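Local coordinates for Oxidored_FMN domain-containing protein ([Pseudomonas] geniculata N1, PDB 6L6J), which probably oxidises the amine 6-hydroxypseudooxynicotine, using a bound flavin mononucleotide and a [4Fe-4S] cluster, at residues 110-115 and 131-136; 520-525 and 609-614; 526-531 and 615-620; 547-552 and 578-583; 551-556 and 584-589. One frame throughout, in Å; residues are numbered along the deposited sequence.

Interaction 1: 110-115 and 131-136; sequences SGPAIY and FINPIA
Phe131 has CG beside its own backbone N and opposite the carbonyl carbon (chi1 -75°), which brings one ring face to Pro112, while Ile135, with CG1 opposite the backbone N (chi1 -178°), presents its other branch, CG2, to the same proline. The main contact is a CH-pi interaction. Pro112 CD stands over the centre of one Phe131 face, 3.7 Å from the ring centroid and 4° off the ring normal. Elsewhere on the ring, the carbonyl of the residue two before the proline arrives at the edge, near the ring plane, with Ser110 O 3.2 Å from Phe131 CE1. The CB side of the proline has other neighbours. Pro112 CB lies 3.9 Å from Ile135 CG2 and 4.0 Å from Asn133 CG, so the pyrrolidine ring is flanked by a methyl and by the amide carbon of Asn133. Ile114 adds a smaller contact at the margin, its CG1 3.9 Å from Asn133 ND2. Ser110 OG turns away to His69 and Ala107 O. Both segments are irregular and belong to the long excursion after strand 99-105, one of the strand-to-helix connections of the FMN-binding TIM barrel, as in the NADH:flavin oxidoreductase family.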
# COMPACT_ATOMS: atom_id res chain seq x y z
N SER A 110 4.62 -14.23 15.59
CA SER A 110 3.91 -13.31 14.67
C SER A 110 3.14 -14.09 13.59
O SER A 110 2.39 -13.45 12.83
CB SER A 110 4.88 -12.39 14.01
OG SER A 110 5.48 -13.01 12.88
N GLY A 111 3.34 -15.41 13.50
CA GLY A 111 2.68 -16.28 12.51
C GLY A 111 2.35 -17.66 13.09
O GLY A 111 2.97 -18.09 14.06
N PRO A 112 1.39 -18.40 12.47
CA PRO A 112 0.91 -19.67 13.01
C PRO A 112 1.65 -20.92 12.50
O PRO A 112 1.36 -21.97 12.99
CB PRO A 112 -0.53 -19.63 12.50
CG PRO A 112 -0.40 -19.09 11.10
CD PRO A 112 0.68 -18.05 11.22
N ALA A 113 2.59 -20.76 11.55
CA ALA A 113 3.46 -21.85 11.06
C ALA A 113 2.61 -22.96 10.44
O ALA A 113 2.90 -24.16 10.70
CB ALA A 113 4.28 -22.38 12.22
N ILE A 114 1.60 -22.58 9.66
CA ILE A 114 0.48 -23.49 9.26
C ILE A 114 0.89 -24.38 8.08
O ILE A 114 0.37 -25.52 7.98
CB ILE A 114 -0.82 -22.69 8.98
CG1 ILE A 114 -1.70 -22.58 10.23
CG2 ILE A 114 -1.61 -23.24 7.81
CD1 ILE A 114 -2.19 -23.90 10.78
N TYR A 115 1.74 -23.88 7.18
CA TYR A 115 2.04 -24.55 5.89
C TYR A 115 2.44 -26.01 6.16
O TYR A 115 1.90 -26.91 5.50
CB TYR A 115 3.10 -23.78 5.09
CG TYR A 115 2.59 -22.54 4.38
CD1 TYR A 115 1.41 -22.56 3.63
CD2 TYR A 115 3.30 -21.35 4.42
CE1 TYR A 115 0.96 -21.44 2.95
CE2 TYR A 115 2.85 -20.23 3.74
CZ TYR A 115 1.68 -20.27 3.01
OH TYR A 115 1.22 -19.16 2.36
N PHE A 131 -2.75 -13.29 14.80
CA PHE A 131 -3.47 -14.52 14.38
C PHE A 131 -4.35 -15.03 15.52
O PHE A 131 -3.89 -15.09 16.65
CB PHE A 131 -2.48 -15.57 13.87
CG PHE A 131 -1.91 -15.27 12.50
CD1 PHE A 131 -0.77 -14.49 12.35
CD2 PHE A 131 -2.50 -15.77 11.35
CE1 PHE A 131 -0.25 -14.22 11.10
CE2 PHE A 131 -1.99 -15.50 10.10
CZ PHE A 131 -0.86 -14.72 9.98
N ILE A 132 -5.57 -15.46 15.18
CA ILE A 132 -6.55 -16.10 16.13
C ILE A 132 -6.45 -17.62 16.03
O ILE A 132 -7.10 -18.28 16.83
CB ILE A 132 -7.99 -15.59 15.88
CG1 ILE A 132 -8.49 -15.97 14.49
CG2 ILE A 132 -8.03 -14.06 16.10
CD1 ILE A 132 -9.94 -15.54 14.21
N ASN A 133 -5.64 -18.15 15.11
CA ASN A 133 -5.47 -19.61 14.92
C ASN A 133 -5.21 -20.26 16.28
O ASN A 133 -4.47 -19.70 17.09
CB ASN A 133 -4.32 -19.97 13.97
CG ASN A 133 -4.53 -19.42 12.57
OD1 ASN A 133 -4.65 -18.21 12.39
ND2 ASN A 133 -4.62 -20.31 11.60
N PRO A 134 -5.85 -21.42 16.56
CA PRO A 134 -5.69 -22.11 17.83
C PRO A 134 -4.39 -22.92 17.82
O PRO A 134 -4.46 -24.14 17.80
CB PRO A 134 -6.94 -23.01 17.91
CG PRO A 134 -7.28 -23.30 16.46
CD PRO A 134 -6.86 -22.06 15.70
N ILE A 135 -3.26 -22.21 17.79
CA ILE A 135 -1.88 -22.78 17.90
C ILE A 135 -1.03 -21.77 18.68
O ILE A 135 -0.98 -20.59 18.27
CB ILE A 135 -1.29 -23.11 16.50
CG1 ILE A 135 0.11 -23.73 16.59
CG2 ILE A 135 -1.32 -21.91 15.57
CD1 ILE A 135 0.09 -25.18 16.97
N ALA A 136 -0.45 -22.20 19.79
CA ALA A 136 0.39 -21.36 20.69
C ALA A 136 1.82 -21.31 20.14
O ALA A 136 2.27 -22.32 19.59
CB ALA A 136 0.37 -21.90 22.10

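Interaction 2: 520-525 and 609-614; sequences GGSVIV and AADAVV
Ser522 O is met by two consecutive amides of the other segment: Ala612 N at 3.1 Å and, more weakly, Asp611 N at 3.2 Å. From here the two segments run on as neighbouring parallel strands of the sheet in the OYE-like alpha/beta domain, whose family is grouped with Rossmann-type folds. The short segment axes are inclined at 19°. Ile524 sits between two bonds, its N donating to Ala612 O, while its O accepts from Val614 N at 2.7 Å. Side chains alternate between the two faces. On the face of Val523, Ala612, Val525 and Val614, the CG2 branch of Val523 lies opposite its own backbone N and reaches Ala612 CB at 3.9 Å and Val614 CG2 at 4.0 Å; helix 533-542 covers Val523 and Val525 there. On the other face Ile524 stretches back toward the start of the second segment, its CD1 3.8 Å from Ala610 CB, and strand 594-599 packs on Ile524 and Val613 through Val595. Where the strands begin, Asp611 folds its carboxylate back to Ser522 N in a weak bond to OD2, and the same aspartate's N donates to Ser522 OG at 3.1 Å.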
# COMPACT_ATOMS: atom_id res chain seq x y z
N GLY A 520 -25.39 22.46 12.68
CA GLY A 520 -24.72 21.95 13.88
C GLY A 520 -25.44 20.73 14.40
O GLY A 520 -25.83 19.87 13.59
N GLY A 521 -25.59 20.67 15.72
CA GLY A 521 -26.32 19.60 16.42
C GLY A 521 -25.62 18.26 16.28
O GLY A 521 -24.41 18.24 15.93
N SER A 522 -26.37 17.19 16.57
CA SER A 522 -25.90 15.79 16.54
C SER A 522 -26.09 15.26 15.12
O SER A 522 -26.95 15.78 14.41
CB SER A 522 -26.63 14.98 17.56
OG SER A 522 -28.03 15.00 17.28
N VAL A 523 -25.27 14.30 14.71
CA VAL A 523 -25.41 13.61 13.40
C VAL A 523 -24.88 12.18 13.55
O VAL A 523 -23.79 11.98 14.17
CB VAL A 523 -24.72 14.38 12.26
CG1 VAL A 523 -23.32 14.81 12.64
CG2 VAL A 523 -24.69 13.60 10.97
N ILE A 524 -25.67 11.23 13.04
CA ILE A 524 -25.30 9.79 12.92
C ILE A 524 -24.81 9.53 11.49
O ILE A 524 -25.55 9.83 10.52
CB ILE A 524 -26.48 8.86 13.28
CG1 ILE A 524 -26.63 8.75 14.80
CG2 ILE A 524 -26.29 7.51 12.62
CD1 ILE A 524 -27.89 8.05 15.24
N VAL A 525 -23.59 9.01 11.38
CA VAL A 525 -23.02 8.51 10.09
C VAL A 525 -23.09 7.00 10.17
O VAL A 525 -22.53 6.45 11.12
CB VAL A 525 -21.58 9.00 9.83
CG1 VAL A 525 -21.11 8.64 8.44
CG2 VAL A 525 -21.46 10.49 10.04
N ALA A 609 -30.58 10.12 19.64
CA ALA A 609 -30.89 11.48 19.15
C ALA A 609 -30.01 11.72 17.92
O ALA A 609 -28.86 11.23 17.89
CB ALA A 609 -30.69 12.48 20.25
N ALA A 610 -30.53 12.41 16.91
CA ALA A 610 -29.81 12.67 15.66
C ALA A 610 -30.53 13.77 14.87
O ALA A 610 -31.59 13.49 14.30
CB ALA A 610 -29.70 11.39 14.87
N ASP A 611 -29.97 14.98 14.85
CA ASP A 611 -30.55 16.12 14.12
C ASP A 611 -30.32 15.88 12.62
O ASP A 611 -31.20 16.23 11.82
CB ASP A 611 -30.01 17.43 14.67
CG ASP A 611 -30.45 17.67 16.11
OD1 ASP A 611 -31.68 17.53 16.38
OD2 ASP A 611 -29.56 17.96 16.96
N ALA A 612 -29.19 15.27 12.26
CA ALA A 612 -28.91 14.80 10.88
C ALA A 612 -28.49 13.32 10.91
O ALA A 612 -28.22 12.76 12.02
CB ALA A 612 -27.86 15.67 10.25
N VAL A 613 -28.46 12.72 9.71
CA VAL A 613 -28.15 11.28 9.48
C VAL A 613 -27.46 11.17 8.13
O VAL A 613 -28.09 11.61 7.14
CB VAL A 613 -29.43 10.42 9.49
CG1 VAL A 613 -29.16 8.99 9.04
CG2 VAL A 613 -30.11 10.43 10.86
N VAL A 614 -26.23 10.65 8.08
CA VAL A 614 -25.58 10.37 6.76
C VAL A 614 -25.57 8.85 6.56
O VAL A 614 -24.96 8.14 7.40
CB VAL A 614 -24.19 11.02 6.59
CG1 VAL A 614 -23.78 11.05 5.13
CG2 VAL A 614 -24.13 12.42 7.18

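Interaction 3: 526-531 and 615-620; sequences YDEDYY and LVTGQL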
# COMPACT_ATOMS: atom_id res chain seq x y z
N TYR A 526 -23.86 6.40 9.26
CA TYR A 526 -24.12 4.94 9.21
C TYR A 526 -23.25 4.36 8.10
O TYR A 526 -23.39 4.80 6.93
CB TYR A 526 -25.61 4.68 9.01
CG TYR A 526 -26.04 3.24 9.13
CD1 TYR A 526 -25.66 2.44 10.20
CD2 TYR A 526 -26.90 2.69 8.18
CE1 TYR A 526 -26.11 1.13 10.31
CE2 TYR A 526 -27.36 1.39 8.29
CZ TYR A 526 -26.95 0.60 9.34
OH TYR A 526 -27.39 -0.68 9.42
N ASP A 527 -22.32 3.48 8.48
CA ASP A 527 -21.31 2.87 7.59
C ASP A 527 -21.71 1.43 7.28
O ASP A 527 -21.57 0.58 8.18
CB ASP A 527 -19.92 2.97 8.21
CG ASP A 527 -18.83 2.46 7.29
OD1 ASP A 527 -19.13 2.33 6.07
OD2 ASP A 527 -17.71 2.19 7.80
N GLU A 528 -22.22 1.20 6.07
CA GLU A 528 -22.42 -0.13 5.43
C GLU A 528 -21.49 -0.26 4.21
O GLU A 528 -21.73 -1.17 3.38
CB GLU A 528 -23.88 -0.27 5.00
CG GLU A 528 -24.80 -0.67 6.12
CD GLU A 528 -25.05 -2.16 6.21
OE1 GLU A 528 -25.64 -2.71 5.26
OE2 GLU A 528 -24.64 -2.77 7.21
N ASP A 529 -20.51 0.64 4.05
CA ASP A 529 -19.51 0.61 2.96
C ASP A 529 -18.24 -0.06 3.47
O ASP A 529 -17.66 -0.83 2.70
CB ASP A 529 -19.19 2.01 2.45
CG ASP A 529 -17.96 2.06 1.57
OD1 ASP A 529 -18.09 1.77 0.38
OD2 ASP A 529 -16.89 2.35 2.11
N TYR A 530 -17.82 0.25 4.70
CA TYR A 530 -16.76 -0.46 5.47
C TYR A 530 -15.35 0.04 5.09
O TYR A 530 -14.34 -0.57 5.53
CB TYR A 530 -16.85 -1.99 5.27
CG TYR A 530 -18.03 -2.68 5.91
CD1 TYR A 530 -19.04 -1.98 6.55
CD2 TYR A 530 -18.16 -4.06 5.84
CE1 TYR A 530 -20.12 -2.63 7.14
CE2 TYR A 530 -19.25 -4.72 6.38
CZ TYR A 530 -20.23 -4.01 7.05
OH TYR A 530 -21.24 -4.70 7.63
N TYR A 531 -15.25 1.10 4.28
CA TYR A 531 -13.92 1.69 3.93
C TYR A 531 -13.80 3.12 4.48
O TYR A 531 -14.24 3.35 5.60
CB TYR A 531 -13.73 1.43 2.43
CG TYR A 531 -12.35 1.69 1.89
CD1 TYR A 531 -11.25 1.84 2.72
CD2 TYR A 531 -12.14 1.84 0.53
CE1 TYR A 531 -9.99 2.14 2.22
CE2 TYR A 531 -10.87 2.10 0.01
CZ TYR A 531 -9.79 2.26 0.86
OH TYR A 531 -8.54 2.52 0.36
N LEU A 615 -26.28 8.39 5.53
CA LEU A 615 -26.27 6.98 5.06
C LEU A 615 -25.12 6.78 4.06
O LEU A 615 -25.15 7.38 2.98
CB LEU A 615 -27.63 6.65 4.45
CG LEU A 615 -28.83 6.76 5.40
CD1 LEU A 615 -30.14 6.54 4.66
CD2 LEU A 615 -28.73 5.77 6.55
N VAL A 616 -24.12 5.97 4.44
CA VAL A 616 -22.98 5.54 3.58
C VAL A 616 -23.08 4.02 3.41
O VAL A 616 -22.49 3.28 4.24
CB VAL A 616 -21.62 5.96 4.19
CG1 VAL A 616 -20.55 6.07 3.11
CG2 VAL A 616 -21.69 7.27 4.96
N THR A 617 -23.81 3.57 2.37
CA THR A 617 -24.21 2.14 2.20
C THR A 617 -23.88 1.59 0.81
O THR A 617 -24.01 0.37 0.62
CB THR A 617 -25.71 1.96 2.53
OG1 THR A 617 -26.45 2.71 1.57
CG2 THR A 617 -26.06 2.40 3.93
N GLY A 618 -23.44 2.41 -0.14
CA GLY A 618 -23.04 1.90 -1.47
C GLY A 618 -23.25 2.93 -2.55
O GLY A 618 -23.69 4.07 -2.23
N GLN A 619 -22.90 2.55 -3.78
CA GLN A 619 -22.91 3.43 -4.98
C GLN A 619 -23.77 2.76 -6.05
O GLN A 619 -23.82 1.53 -6.06
CB GLN A 619 -21.48 3.66 -5.49
CG GLN A 619 -20.54 4.37 -4.51
CD GLN A 619 -19.08 4.17 -4.87
OE1 GLN A 619 -18.48 3.11 -4.64
NE2 GLN A 619 -18.48 5.20 -5.43
N LEU A 620 -24.47 3.55 -6.87
CA LEU A 620 -25.25 3.08 -8.05
C LEU A 620 -24.61 3.66 -9.31
O LEU A 620 -24.35 4.89 -9.33
CB LEU A 620 -26.70 3.55 -7.96
CG LEU A 620 -27.59 2.81 -6.97
CD1 LEU A 620 -28.88 3.58 -6.72
CD2 LEU A 620 -27.87 1.39 -7.46
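The Tyr526 ring is approached obliquely by two methyl groups of the facing segment, Leu615 CD2 at 3.9 Å from Tyr526 CD2 and, farther along, Thr617 CG2; a second ring, that of Tyr530, has Asp527 O in its plane at the edge. The parallel pairing of 522-527 with 612-621, in the Rossmann-like second alpha/beta domain, ends here. Val616 bridges the strands with both of its backbone groups: its N donates to Tyr526 O at 2.8 Å, and its O accepts from Glu528 N at 2.8 Å. Beyond the last bond Glu528 CB rests 3.6 Å from Thr617 CG2, but the chain bends at chi2 (-95°) and the carboxylate leaves for Thr553 and Asn493 N. Likewise Tyr526 OH goes to His494, and Thr617 OG1 to Val490 O. The first strand then turns off sharply around the carboxylate of Asp527, whose OD2 has Tyr550 OH as partner. Its other oxygen makes both an Asx turn and a longer Asx motif: OD1 takes Tyr530 N at 2.8 Å on its syn side and Asp529 N at 3.0 Å on its anti side, both from the same face of the carboxylate.

Interaction 4: 547-552 and 578-583; sequences KVTYVT and GIEIVV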
# COMPACT_ATOMS: atom_id res chain seq x y z
N LYS A 547 -21.62 17.30 16.65
CA LYS A 547 -21.35 16.11 17.48
C LYS A 547 -21.67 14.88 16.61
O LYS A 547 -22.85 14.69 16.29
CB LYS A 547 -22.16 16.15 18.77
CG LYS A 547 -22.23 14.84 19.56
CD LYS A 547 -20.95 14.46 20.28
CE LYS A 547 -20.85 12.97 20.57
NZ LYS A 547 -19.73 12.65 21.49
N VAL A 548 -20.64 14.11 16.24
CA VAL A 548 -20.76 12.91 15.36
C VAL A 548 -20.77 11.63 16.21
O VAL A 548 -19.89 11.49 17.08
CB VAL A 548 -19.65 12.86 14.29
CG1 VAL A 548 -19.81 11.66 13.37
CG2 VAL A 548 -19.61 14.13 13.47
N THR A 549 -21.71 10.72 15.91
CA THR A 549 -21.61 9.28 16.27
C THR A 549 -21.39 8.45 14.99
O THR A 549 -22.25 8.49 14.09
CB THR A 549 -22.85 8.81 17.04
OG1 THR A 549 -22.92 9.47 18.30
CG2 THR A 549 -22.87 7.32 17.33
N TYR A 550 -20.30 7.70 14.92
CA TYR A 550 -20.03 6.74 13.82
C TYR A 550 -20.65 5.39 14.20
O TYR A 550 -20.28 4.86 15.28
CB TYR A 550 -18.53 6.60 13.55
CG TYR A 550 -18.17 5.44 12.66
CD1 TYR A 550 -17.93 4.17 13.17
CD2 TYR A 550 -18.12 5.60 11.28
CE1 TYR A 550 -17.60 3.11 12.34
CE2 TYR A 550 -17.80 4.54 10.44
CZ TYR A 550 -17.55 3.29 10.97
OH TYR A 550 -17.27 2.26 10.14
N VAL A 551 -21.53 4.86 13.35
CA VAL A 551 -22.35 3.64 13.62
C VAL A 551 -22.11 2.65 12.48
O VAL A 551 -22.35 3.07 11.32
CB VAL A 551 -23.85 3.98 13.72
CG1 VAL A 551 -24.71 2.74 13.98
CG2 VAL A 551 -24.15 5.04 14.76
N THR A 552 -21.65 1.42 12.77
CA THR A 552 -21.54 0.35 11.75
C THR A 552 -22.16 -0.98 12.22
O THR A 552 -22.22 -1.23 13.44
CB THR A 552 -20.09 0.12 11.29
OG1 THR A 552 -20.20 -0.85 10.24
CG2 THR A 552 -19.17 -0.37 12.40
N GLY A 578 -13.51 13.44 19.66
CA GLY A 578 -14.73 13.07 20.38
C GLY A 578 -15.85 12.70 19.41
O GLY A 578 -16.97 13.24 19.58
N ILE A 579 -15.52 11.84 18.44
CA ILE A 579 -16.47 11.12 17.55
C ILE A 579 -16.81 9.79 18.24
O ILE A 579 -15.92 8.95 18.48
CB ILE A 579 -15.92 10.96 16.11
CG1 ILE A 579 -15.87 12.29 15.36
CG2 ILE A 579 -16.71 9.91 15.31
CD1 ILE A 579 -15.37 12.20 13.91
N GLU A 580 -18.09 9.62 18.57
CA GLU A 580 -18.65 8.39 19.16
C GLU A 580 -18.51 7.24 18.14
O GLU A 580 -18.84 7.44 16.94
CB GLU A 580 -20.12 8.62 19.51
CG GLU A 580 -20.56 7.89 20.75
CD GLU A 580 -19.91 8.40 22.02
OE1 GLU A 580 -19.58 7.53 22.89
OE2 GLU A 580 -19.74 9.66 22.15
N ILE A 581 -18.00 6.09 18.62
CA ILE A 581 -17.93 4.82 17.84
C ILE A 581 -18.97 3.84 18.41
O ILE A 581 -18.82 3.43 19.59
CB ILE A 581 -16.51 4.23 17.87
CG1 ILE A 581 -15.45 5.28 17.54
CG2 ILE A 581 -16.42 3.02 16.96
CD1 ILE A 581 -14.03 4.85 17.85
N VAL A 582 -19.95 3.48 17.57
CA VAL A 582 -20.91 2.37 17.79
C VAL A 582 -20.66 1.27 16.75
O VAL A 582 -20.60 1.58 15.55
CB VAL A 582 -22.37 2.87 17.73
CG1 VAL A 582 -23.37 1.75 18.03
CG2 VAL A 582 -22.62 4.06 18.65
N VAL A 583 -20.62 0.01 17.19
CA VAL A 583 -20.35 -1.18 16.32
C VAL A 583 -21.39 -2.28 16.54
O VAL A 583 -22.27 -2.15 17.41
CB VAL A 583 -18.93 -1.69 16.56
CG1 VAL A 583 -17.92 -0.63 16.10
CG2 VAL A 583 -18.69 -2.13 18.01
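Thr549 lies alongside Glu580 with the two side chains pointing the same way, so that Thr549 OG1 comes 3.2 Å from Glu580 CB. Its methyl, placed opposite the backbone N by chi1 of -66° for OG1, crosses instead to the next residue on that face, where Thr549 CG2 meets Val582 CG2 at 3.5 Å. Val551 continues the row, its CG2 lying beside Val582 CB. The outer end of this row is polar. Lys547 bends at chi2 (73°) and brings NZ to Glu580 OE2 in a 3.1 Å salt bridge, nearly along the C-O axis, with Gly578 O as a second, weak acceptor. Gly578, the first residue beyond helix 567-577, has the positive phi of a Schellman motif. Tyr550 occupies the other face of the sheet, where its CD1 is 4.2 Å from Ile581 CG2 while its hydroxyl turns to Asp527 and Ser558 N. The backbones are joined by a regular parallel bonding pattern. Glu580 and Val582 each use both N and O across the gap; Val582 N meets Tyr550 O at 2.7 Å, with an N-H...O angle of 177°. Strands 547-552 and 580-582 with helix 567-577 between them form a right-handed beta-alpha-beta crossover; that helix packs on Tyr550 and Ile581 through Met574, helix 533-542 covers Val548 and Ile579, and strand 522-527 is bonded along the other edge of 547-552.

Interaction 5: 551-556 and 584-589; sequences VTTASD and GTAIAS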
# COMPACT_ATOMS: atom_id res chain seq x y z
N VAL A 551 -21.53 4.86 13.35
CA VAL A 551 -22.35 3.64 13.62
C VAL A 551 -22.11 2.65 12.48
O VAL A 551 -22.35 3.07 11.32
CB VAL A 551 -23.85 3.98 13.72
CG1 VAL A 551 -24.71 2.74 13.98
CG2 VAL A 551 -24.15 5.04 14.76
N THR A 552 -21.65 1.42 12.77
CA THR A 552 -21.54 0.35 11.75
C THR A 552 -22.16 -0.98 12.22
O THR A 552 -22.22 -1.23 13.44
CB THR A 552 -20.09 0.12 11.29
OG1 THR A 552 -20.20 -0.85 10.24
CG2 THR A 552 -19.17 -0.37 12.40
N THR A 553 -22.56 -1.80 11.24
CA THR A 553 -23.07 -3.19 11.40
C THR A 553 -21.90 -4.16 11.57
O THR A 553 -22.10 -5.25 12.12
CB THR A 553 -23.95 -3.60 10.21
OG1 THR A 553 -23.20 -3.36 9.02
CG2 THR A 553 -25.27 -2.85 10.17
N ALA A 554 -20.72 -3.74 11.13
CA ALA A 554 -19.43 -4.45 11.29
C ALA A 554 -18.98 -4.42 12.75
O ALA A 554 -19.41 -3.55 13.54
CB ALA A 554 -18.40 -3.85 10.36
N SER A 555 -18.13 -5.38 13.13
CA SER A 555 -17.62 -5.54 14.51
C SER A 555 -16.52 -4.52 14.81
O SER A 555 -16.28 -4.25 16.00
CB SER A 555 -17.13 -6.93 14.74
OG SER A 555 -18.20 -7.84 14.58
N ASP A 556 -15.87 -4.00 13.76
CA ASP A 556 -14.76 -3.03 13.86
C ASP A 556 -15.11 -1.82 13.00
O ASP A 556 -15.78 -1.98 11.98
CB ASP A 556 -13.45 -3.69 13.43
CG ASP A 556 -13.02 -4.79 14.36
OD1 ASP A 556 -12.67 -4.49 15.51
OD2 ASP A 556 -13.03 -5.93 13.94
N GLY A 584 -21.32 -3.33 15.70
CA GLY A 584 -22.29 -4.44 15.64
C GLY A 584 -23.72 -3.96 15.81
O GLY A 584 -24.49 -4.67 16.50
N THR A 585 -24.07 -2.84 15.18
CA THR A 585 -25.36 -2.14 15.35
C THR A 585 -25.91 -1.75 13.98
O THR A 585 -25.17 -1.13 13.18
CB THR A 585 -25.24 -0.90 16.26
OG1 THR A 585 -24.88 -1.29 17.58
CG2 THR A 585 -26.53 -0.13 16.39
N ALA A 586 -27.18 -2.07 13.73
CA ALA A 586 -27.92 -1.70 12.50
C ALA A 586 -29.01 -0.67 12.84
O ALA A 586 -29.51 -0.65 14.00
CB ALA A 586 -28.51 -2.93 11.87
N ILE A 587 -29.40 0.12 11.84
CA ILE A 587 -30.54 1.07 11.91
C ILE A 587 -31.82 0.33 11.52
O ILE A 587 -31.89 -0.16 10.37
CB ILE A 587 -30.25 2.28 11.02
CG1 ILE A 587 -29.12 3.12 11.62
CG2 ILE A 587 -31.51 3.10 10.80
CD1 ILE A 587 -28.80 4.37 10.83
N ALA A 588 -32.80 0.29 12.43
CA ALA A 588 -34.16 -0.26 12.20
C ALA A 588 -34.97 0.75 11.39
O ALA A 588 -35.66 0.35 10.42
CB ALA A 588 -34.84 -0.59 13.50
N SER A 589 -34.87 2.03 11.77
CA SER A 589 -35.79 3.10 11.31
C SER A 589 -35.21 4.47 11.67
O SER A 589 -34.45 4.55 12.66
CB SER A 589 -37.19 2.90 11.90
OG SER A 589 -37.29 3.47 13.21
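Thr553 and Ala586 meet methyl to methyl, Thr553 CG2 lying 3.7 Å from Ala586 CB. The same methyl stands 3.5 Å from Thr585 O, and it gets there because chi1 of 53° puts OG1 between the backbone N and the carbonyl carbon, leaving CG2 beside the N. That hydroxyl, besides Glu528, has Tyr530 OH as a partner. Val551 crosses Thr585 at an angle, branch against branch, with Val551 CG1 4.2 Å from Thr585 CG2; Thr585 OG1 is occupied nearer home, by Val583 O. The backbone joins the segments through two bonds. Thr585 N donates to Thr552 O at 3.0 Å, and Gly584 N to Ala554 O at 2.9 Å. Gly584 has positive phi, and with it the chain swings from the end of one strand into the next. On the facing side Thr552 OG1 accepts Ala554 N in an ST turn and is also bonded to Asp527 O, fixing the bend where strand 547-552 gives way to loop. Here the chain leaves strand 580-582, at the parallel part of the mixed sheet, for strand 585-590 of the small antiparallel sheet with 594-599 and 605-609, while Tyr526 of strand 522-527 packs against both Thr553 and Ala586.

Interactions 2 to 5 are parts of one alpha/beta domain, whereas interaction 1 stands apart in the FMN-binding barrel, its nearest atoms about 10 Å from interaction 5. Interactions 2 and 3 are successive portions of the same strand pair, joined by Val614 O and Tyr526 N at 2.8 Å. Strand 522-527 also borders 547-552, so interaction 4 lies one strand over, with Val525 O 2.9 Å from Val551 N; interaction 5 carries on from its end. Thr553 ties interaction 5 to interaction 3, its OG1 2.8 Å from Tyr530 OH. With respect to ligands, Ser110 of interaction 1 has its side chain about 10 Å from FMN, and that of Asp529 in interaction 3 is about 13 Å from ADP.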